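Lysyl-trna-dependent l-ysyl-phosphatidylgycerol synthase (PDB 4V36) transfers lysine from lysyl-tRNA to the membrane lipid phosphatidylglycerol, the tRNA-dependent lipid aminoacylation associated with bacterial resistance factors. Local coordinates at residues Asn163-Val168 with Gly204-Phe209; Phe209-Pro214 with Ser222-Arg227. One frame throughout, in Å; residues are numbered along the deposited sequence. Where two conformers were deposited one is given.

Contact 1: Asn163-Val168 with Gly204-Phe209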
# COMPACT_ATOMS: atom_id res chain seq x y z
N ASN A 163 -10.59 -19.87 6.45
CA ASN A 163 -12.02 -19.71 6.73
C ASN A 163 -12.26 -18.78 7.91
O ASN A 163 -13.17 -17.96 7.89
CB ASN A 163 -12.67 -21.07 7.01
CG ASN A 163 -12.92 -21.86 5.74
OD1 ASN A 163 -12.96 -21.31 4.64
ND2 ASN A 163 -13.09 -23.17 5.89
N GLU A 164 -11.43 -18.91 8.94
CA GLU A 164 -11.53 -18.06 10.12
C GLU A 164 -11.16 -16.62 9.80
O GLU A 164 -11.71 -15.68 10.39
CB GLU A 164 -10.65 -18.60 11.25
CG GLU A 164 -11.08 -19.96 11.77
CD GLU A 164 -10.10 -20.55 12.77
OE1 GLU A 164 -9.07 -19.90 13.05
OE2 GLU A 164 -10.35 -21.66 13.27
N LEU A 165 -10.24 -16.45 8.87
CA LEU A 165 -9.85 -15.11 8.43
C LEU A 165 -10.93 -14.49 7.56
O LEU A 165 -11.17 -13.28 7.61
CB LEU A 165 -8.52 -15.15 7.66
CG LEU A 165 -7.29 -15.66 8.41
CD1 LEU A 165 -6.05 -15.50 7.55
CD2 LEU A 165 -7.12 -14.94 9.74
N ARG A 166 -11.59 -15.32 6.75
CA ARG A 166 -12.64 -14.85 5.86
C ARG A 166 -13.85 -14.35 6.65
O ARG A 166 -14.45 -13.33 6.31
CB ARG A 166 -13.07 -15.95 4.89
CG ARG A 166 -14.17 -15.53 3.94
CD ARG A 166 -14.52 -16.63 2.95
NE ARG A 166 -13.41 -16.95 2.06
CZ ARG A 166 -13.10 -16.26 0.97
NH1 ARG A 166 -13.81 -15.20 0.63
NH2 ARG A 166 -12.07 -16.63 0.22
N GLN A 167 -14.19 -15.07 7.71
CA GLN A 167 -15.30 -14.68 8.58
C GLN A 167 -15.04 -13.32 9.20
O GLN A 167 -15.94 -12.48 9.29
CB GLN A 167 -15.51 -15.73 9.68
CG GLN A 167 -16.00 -17.07 9.16
CD GLN A 167 -16.04 -18.14 10.24
OE1 GLN A 167 -15.69 -17.89 11.39
NE2 GLN A 167 -16.48 -19.34 9.87
N VAL A 168 -13.80 -13.09 9.63
CA VAL A 168 -13.38 -11.80 10.16
C VAL A 168 -13.42 -10.74 9.06
O VAL A 168 -13.89 -9.62 9.27
CB VAL A 168 -11.97 -11.87 10.77
CG1 VAL A 168 -11.47 -10.48 11.13
CG2 VAL A 168 -11.96 -12.78 11.98
N GLY A 204 -9.25 -18.14 22.35
CA GLY A 204 -8.48 -18.52 21.18
C GLY A 204 -9.17 -18.17 19.88
O GLY A 204 -8.82 -18.69 18.82
N GLU A 205 -10.16 -17.28 19.96
CA GLU A 205 -10.90 -16.87 18.78
C GLU A 205 -10.23 -15.69 18.08
O GLU A 205 -9.99 -14.65 18.69
CB GLU A 205 -12.34 -16.50 19.14
CG GLU A 205 -13.20 -16.12 17.95
CD GLU A 205 -14.58 -15.66 18.34
OE1 GLU A 205 -14.83 -15.47 19.55
OE2 GLU A 205 -15.43 -15.48 17.44
N ILE A 206 -9.94 -15.86 16.80
CA ILE A 206 -9.33 -14.80 15.99
C ILE A 206 -10.31 -13.65 15.79
O ILE A 206 -11.38 -13.84 15.20
CB ILE A 206 -8.87 -15.33 14.62
CG1 ILE A 206 -7.88 -16.48 14.80
CG2 ILE A 206 -8.27 -14.22 13.79
CD1 ILE A 206 -7.40 -17.09 13.50
N VAL A 207 -9.95 -12.47 16.28
CA VAL A 207 -10.82 -11.31 16.15
C VAL A 207 -10.23 -10.26 15.21
O VAL A 207 -10.90 -9.28 14.88
CB VAL A 207 -11.08 -10.65 17.52
CG1 VAL A 207 -11.67 -11.66 18.49
CG2 VAL A 207 -9.80 -10.05 18.08
N ALA A 208 -8.99 -10.47 14.77
CA ALA A 208 -8.34 -9.54 13.86
C ALA A 208 -7.16 -10.20 13.15
O ALA A 208 -6.53 -11.10 13.69
CB ALA A 208 -7.87 -8.29 14.61
N PHE A 209 -6.85 -9.74 11.94
CA PHE A 209 -5.69 -10.25 11.22
C PHE A 209 -5.06 -9.20 10.31
O PHE A 209 -5.73 -8.28 9.84
CB PHE A 209 -6.05 -11.49 10.40
CG PHE A 209 -6.85 -11.20 9.16
CD1 PHE A 209 -8.23 -11.14 9.20
CD2 PHE A 209 -6.21 -11.01 7.94
CE1 PHE A 209 -8.97 -10.88 8.06
CE2 PHE A 209 -6.95 -10.75 6.79
CZ PHE A 209 -8.32 -10.68 6.86

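Contact 2: Phe209-Pro214 with Ser222-Arg227. With LYN (2,6-diamino-hexanoic acid amide), chain C.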
# COMPACT_ATOMS: atom_id res chain seq x y z
N PHE A 209 -6.85 -9.74 11.94
CA PHE A 209 -5.69 -10.25 11.22
C PHE A 209 -5.06 -9.20 10.31
O PHE A 209 -5.73 -8.28 9.84
CB PHE A 209 -6.05 -11.49 10.40
CG PHE A 209 -6.85 -11.20 9.16
CD1 PHE A 209 -8.23 -11.14 9.20
CD2 PHE A 209 -6.21 -11.01 7.94
CE1 PHE A 209 -8.97 -10.88 8.06
CE2 PHE A 209 -6.95 -10.75 6.79
CZ PHE A 209 -8.32 -10.68 6.86
N MET A 210 -3.76 -9.35 10.07
CA MET A 210 -3.01 -8.49 9.16
C MET A 210 -1.99 -9.32 8.40
O MET A 210 -1.43 -10.27 8.95
CB MET A 210 -2.30 -7.36 9.92
CG MET A 210 -3.21 -6.46 10.74
SD MET A 210 -2.60 -6.24 12.42
CE MET A 210 -2.69 -7.92 13.02
N ASN A 211 -1.73 -8.96 7.15
CA ASN A 211 -0.69 -9.63 6.38
C ASN A 211 0.58 -8.79 6.32
O ASN A 211 0.56 -7.64 5.89
CB ASN A 211 -1.19 -9.97 4.98
CG ASN A 211 -1.78 -8.77 4.26
OD1 ASN A 211 -2.19 -7.80 4.88
ND2 ASN A 211 -1.81 -8.84 2.93
N ILE A 212 1.69 -9.38 6.77
CA ILE A 212 2.96 -8.67 6.86
C ILE A 212 3.69 -8.63 5.52
O ILE A 212 4.06 -9.67 4.97
CB ILE A 212 3.89 -9.32 7.90
CG1 ILE A 212 3.13 -9.60 9.20
CG2 ILE A 212 5.10 -8.43 8.17
CD1 ILE A 212 2.57 -8.36 9.85
N MET A 213 3.90 -7.42 5.00
CA MET A 213 4.46 -7.25 3.66
C MET A 213 5.98 -7.24 3.64
O MET A 213 6.62 -6.61 4.50
CB MET A 213 3.92 -5.95 3.04
CG MET A 213 2.41 -5.93 2.84
SD MET A 213 1.82 -7.13 1.62
CE MET A 213 1.41 -8.53 2.67
N PRO A 214 6.57 -7.97 2.68
CA PRO A 214 8.01 -8.29 2.61
C PRO A 214 8.94 -7.08 2.71
O PRO A 214 8.59 -5.97 2.31
CB PRO A 214 8.14 -8.94 1.23
CG PRO A 214 6.81 -9.55 0.99
CD PRO A 214 5.82 -8.60 1.58
N SER A 222 5.75 -3.49 6.65
CA SER A 222 4.42 -2.89 6.71
C SER A 222 3.36 -3.97 6.55
O SER A 222 3.68 -5.15 6.37
CB SER A 222 4.25 -1.84 5.61
OG SER A 222 3.56 -2.37 4.49
N ILE A 223 2.10 -3.56 6.63
CA ILE A 223 1.00 -4.46 6.39
C ILE A 223 0.16 -3.95 5.23
O ILE A 223 0.34 -2.82 4.77
CB ILE A 223 0.11 -4.61 7.63
CG1 ILE A 223 -0.46 -3.25 8.04
CG2 ILE A 223 0.90 -5.21 8.78
CD1 ILE A 223 -1.36 -3.31 9.24
N ASP A 224 -0.73 -4.80 4.74
CA ASP A 224 -1.61 -4.42 3.65
C ASP A 224 -3.05 -4.41 4.14
O ASP A 224 -3.70 -3.37 4.18
CB ASP A 224 -1.44 -5.39 2.47
CG ASP A 224 -2.28 -5.00 1.27
OD1 ASP A 224 -2.70 -3.83 1.18
OD2 ASP A 224 -2.50 -5.88 0.41
N LEU A 225 -3.54 -5.58 4.54
CA LEU A 225 -4.87 -5.71 5.10
C LEU A 225 -4.83 -5.62 6.62
O LEU A 225 -3.93 -6.16 7.26
CB LEU A 225 -5.52 -7.03 4.68
CG LEU A 225 -6.16 -7.15 3.29
CD1 LEU A 225 -5.12 -7.06 2.18
CD2 LEU A 225 -6.95 -8.45 3.19
N MET A 226 -5.80 -4.91 7.19
CA MET A 226 -6.02 -4.92 8.64
C MET A 226 -7.52 -4.96 8.90
O MET A 226 -8.22 -3.96 8.74
CB MET A 226 -5.40 -3.69 9.31
CG MET A 226 -5.80 -3.55 10.78
SD MET A 226 -5.14 -2.09 11.61
CE MET A 226 -3.49 -2.64 12.02
N ARG A 227 -8.01 -6.13 9.28
CA ARG A 227 -9.45 -6.33 9.42
C ARG A 227 -9.79 -6.99 10.75
O ARG A 227 -9.03 -7.82 11.26
CB ARG A 227 -9.98 -7.16 8.25
CG ARG A 227 -9.66 -6.52 6.90
CD ARG A 227 -10.19 -7.30 5.71
NE ARG A 227 -9.89 -6.59 4.47
CZ ARG A 227 -10.27 -6.98 3.27
NH1 ARG A 227 -10.98 -8.09 3.12
NH2 ARG A 227 -9.95 -6.26 2.20
N LYN C . -7.82 -3.71 4.69
CA LYN C . -8.03 -3.60 3.26
CB LYN C . -9.30 -2.79 3.00
CG LYN C . -9.54 -2.57 1.51
CD LYN C . -11.03 -2.45 1.21
CE LYN C . -11.66 -1.26 1.92
NZ LYN C . -13.11 -1.21 1.62
C LYN C . -6.85 -2.94 2.62
O LYN C . -6.33 -1.97 3.16
NT LYN C . -6.37 -3.43 1.47

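Contact 1: Asn163-Val168 with Gly204-Phe209
Phe-209 of strand 206-213 meets Leu-165 and Val-168, two neighbours on one flank of helix 159-173, and its side chain can be followed outward atom by atom. CB touches the methyl CD2 of Leu-165 at 3.7 Å, and the same methyl lies almost as near to CG. From there the ring extends alongside the helix. On one edge, close to the ring plane, CD1 has Val-168 CG1 at 3.8 Å. Farther out, CE1 comes to 3.3 Å from the backbone O of Leu-165, and CZ, at the end of the ring, is still 3.9 Å from that O. Leu-165 CB sits 4.2 Å above the ring plane, over its centre, so one residue of the helix supplies both the face contact and the carbonyl. Phe-209 CG lies between the backbone N and the carbonyl carbon (chi1 74°), the crowded position, and this choice sends the ring toward the helix.

Val-168 splits its two methyls between neighbours: CG1 goes to the phenylalanine, while CG2 rests 3.4 Å from the backbone O of Ile-206. Ile-206 points at the helix as well; its CD1 lies 3.3 Å from Glu-164 OE1, the aliphatic chain and the extended glutamate crossing at about a right angle. All cross-contacts are therefore apolar or carbon-to-oxygen packing. Val-207 and Ala-208 both face Leu-199 of strand 196-200, a classic beta bulge, and Ile-206 and Phe-209, flanking them, both point to the helix.

The segment axes approach to 8.4 Å and cross at -80°, nearly perpendicular. Helix 159-173 thus packs across strand 206-213, on the side of the sheet where Ile-206 and Phe-209 point, in a family that probably has an acetyltransferase-like fold.

Contact 2: Phe209-Pro214 with Ser222-Arg227
Asn-211 and the corner of the facing strand at Asp-224 share the central polar link of this antiparallel hairpin. Asn-211 OD1 accepts Leu-225 N at 2.6 Å, in the carbonyl plane and on a lone pair, and receives a second, weak bond from Asp-224 N. That N-H is divided, since it also bonds weakly to Asn-211 O. A chi1 of 52° leans the amide across to the facing strand, bringing OD1 to Leu-225 N.

Phe-209 and Arg-227 form the regular hydrogen-bonded pair: Phe-209 N gives to Arg-227 O at 3.0 Å and Arg-227 N returns to Phe-209 O at 3.2 Å. At the other end Met-213 N makes a single bond to Ser-222 O at 2.7 Å.

The polar ends are satisfied by outside partners: Asp-224 by Tyr-190 and, weakly, Gly-184 N; Arg-227 by Ser-169 and a salt bridge to Glu-178. The alpha-amino N of the bound lysine amide lies at the edge of the Arg-227 guanidinium, in its plane, while Leu-225 CD2 lies 3.6 Å above one face. OD1 thus supplements the weak backbone bond and takes the Leu-225 N-H; since 224-227 line the pocket, this is consistent with holding its wall in shape.

Overall arrangement
Contacts 1 and 2 lie in series along strand 206-213, their centres 14 Å apart, and share Phe-209. In 163-168 with 204-209 its ring meets the helix; in 209-214 with 222-227 its backbone pairs with Arg-227, whose side chain runs alongside the ring, CB to Phe-209 CE1 3.9 Å. The two also touch directly, Val-168 CG1 and Ala-208 CB each being 3.6 Å from Arg-227 O. Contact 2 holds four residues of the lysine amide pocket, whereas contact 1 lies one shell behind it: the Phe-209 side chain is about 7 Å from the ligand, nearest atoms. Helix 159-173, which carries contact 1, also supplies Trp-172 to that pocket.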